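Local structure of ethyl tert-butyl ether degradation EthD protein (Ralstonia eutropha JMP134, 3BF4) at residues Met45-Val48 with Lys49-Gly53. The protein is of unknown function but belongs to the EthD family, has a ferredoxin-like fold and may act as an oxidoreductase. The protein carries 3 engineered substitutions. Residues are numbered along the deposited sequence; the frame is centred on the assembly and turned at random.
Sequences MPMV and KARLG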
loop_
_atom_site.group_PDB
_atom_site.type_symbol
_atom_site.label_atom_id
_atom_site.label_comp_id
_atom_site.label_asym_id
_atom_site.label_seq_id
_atom_site.Cartn_x
_atom_site.Cartn_y
_atom_site.Cartn_z
HETATM N N MSE A 45 2.727 -8.236 14.147
HETATM C CA MSE A 45 1.454 -7.634 13.680
HETATM C C MSE A 45 0.249 -7.828 14.624
HETATM O O MSE A 45 -0.509 -6.878 14.826
HETATM C CB MSE A 45 1.098 -8.078 12.256
HETATM C CG MSE A 45 2.061 -7.615 11.156
HETATM SE SE MSE A 45 2.130 -5.705 10.979
HETATM C CE MSE A 45 0.260 -5.393 10.475
ATOM N N PRO A 46 0.047 -9.047 15.168
ATOM C CA PRO A 46 -1.007 -9.232 16.162
ATOM C C PRO A 46 -0.782 -8.396 17.439
ATOM O O PRO A 46 -1.761 -7.920 18.036
ATOM C CB PRO A 46 -0.942 -10.743 16.447
ATOM C CG PRO A 46 -0.381 -11.299 15.182
ATOM C CD PRO A 46 0.686 -10.336 14.866
HETATM N N MSE A 47 0.483 -8.227 17.847
HETATM C CA MSE A 47 0.818 -7.352 18.976
HETATM C C MSE A 47 0.493 -5.887 18.646
HETATM O O MSE A 47 -0.111 -5.208 19.466
HETATM C CB MSE A 47 2.277 -7.524 19.426
HETATM C CG MSE A 47 2.703 -6.643 20.612
HETATM SE SE MSE A 47 3.226 -4.798 20.118
HETATM C CE MSE A 47 4.695 -5.232 18.895
ATOM N N VAL A 48 0.885 -5.407 17.464
ATOM C CA VAL A 48 0.603 -4.008 17.079
ATOM C C VAL A 48 -0.915 -3.751 17.011
ATOM O O VAL A 48 -1.390 -2.702 17.475
ATOM C CB VAL A 48 1.274 -3.587 15.737
ATOM C CG1 VAL A 48 0.892 -2.147 15.367
ATOM C CG2 VAL A 48 2.804 -3.731 15.823
ATOM N N LYS A 49 -1.661 -4.710 16.450
ATOM C CA LYS A 49 -3.123 -4.603 16.366
ATOM C C LYS A 49 -3.754 -4.587 17.757
ATOM O O LYS A 49 -4.673 -3.808 17.984
ATOM C CB LYS A 49 -3.727 -5.727 15.509
ATOM C CG LYS A 49 -5.267 -5.682 15.327
ATOM C CD LYS A 49 -5.729 -4.401 14.640
ATOM C CE LYS A 49 -7.184 -4.508 14.234
ATOM N NZ LYS A 49 -8.083 -4.600 15.416
ATOM N N ALA A 50 -3.265 -5.438 18.667
ATOM C CA ALA A 50 -3.738 -5.458 20.069
ATOM C C ALA A 50 -3.592 -4.078 20.722
ATOM O O ALA A 50 -4.514 -3.609 21.401
ATOM C CB ALA A 50 -2.984 -6.508 20.897
ATOM N N ARG A 51 -2.453 -3.425 20.478
ATOM C CA ARG A 51 -2.169 -2.089 21.033
ATOM C C ARG A 51 -2.978 -0.983 20.372
ATOM O O ARG A 51 -3.268 0.013 21.020
ATOM C CB ARG A 51 -0.673 -1.748 20.954
ATOM C CG ARG A 51 0.261 -2.701 21.683
ATOM C CD ARG A 51 0.039 -2.775 23.183
ATOM N NE ARG A 51 0.902 -3.793 23.766
ATOM C CZ ARG A 51 0.671 -5.108 23.756
ATOM N NH1 ARG A 51 -0.447 -5.644 23.253
ATOM N NH2 ARG A 51 1.578 -5.911 24.301
ATOM N N LEU A 52 -3.282 -1.121 19.081
ATOM C CA LEU A 52 -4.154 -0.160 18.385
ATOM C C LEU A 52 -5.601 -0.287 18.852
ATOM O O LEU A 52 -6.312 0.717 18.896
ATOM C CB LEU A 52 -4.072 -0.303 16.849
ATOM C CG LEU A 52 -2.759 0.126 16.183
ATOM C CD1 LEU A 52 -2.742 -0.245 14.694
ATOM C CD2 LEU A 52 -2.495 1.623 16.365
ATOM N N GLY A 53 -6.026 -1.512 19.197
ATOM C CA GLY A 53 -7.384 -1.786 19.656
ATOM C C GLY A 53 -8.417 -1.365 18.617
ATOM O O GLY A 53 -8.268 -1.671 17.427
#
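The last two turns of helix 37-52, one of the two helices packed on the antiparallel sheet of this ferredoxin-like fold, bring Met47 against Arg51 and Val48 against Leu52. Four successive i to i+4 backbone bonds hold the turns together, from Lys49 N to Met45 O (2.9 Å) through to Leu52 N to Val48 O (2.9 Å). Pro46 lacks an N-H and leaves the helix kinked where its nitrogen makes no bond to the preceding turn, yet its carbonyl still accepts Ala50 N at 3.0 Å. Gly53 is the first residue to leave helical geometry, with positive phi (58°), a conformation easy for a residue without a CB; its N still bonds to Lys49 O.

Met47, here selenomethionine, and Arg51 pair one turn apart. With CG of Met47 anti to its backbone N (chi1 -180°), the flexible chain bends back so that SE lies 4.0 Å from Arg51 CG. Farther along the arginine, the guanidinium is met by Met47 CG, which sits over one face, displaced toward the rim and 3.9 Å from Arg51 NH2. Arg51 suits the place because its CG and one guanidinium face pack against Met47, while NE makes a salt bridge with Glu100. On the inner side Val48 and Leu52 run side by side, CG1 of Val48 meeting CD1 of Leu52 at 4.2 Å, branched apolar groups well suited to a buried surface. Ala50, with its small CB, lies on the exposed side.

Val48 and Leu52 both rest on Phe82 of strand 76-84 and also touch helix 87-103, at Ile101 and at Phe90 and Ala93 respectively. Met45 reaches both that strand and strand 58-66, whose Tyr59 also touches Pro46 and Lys49, whereas Arg51 turns to His97 and Glu100 of helix 87-103.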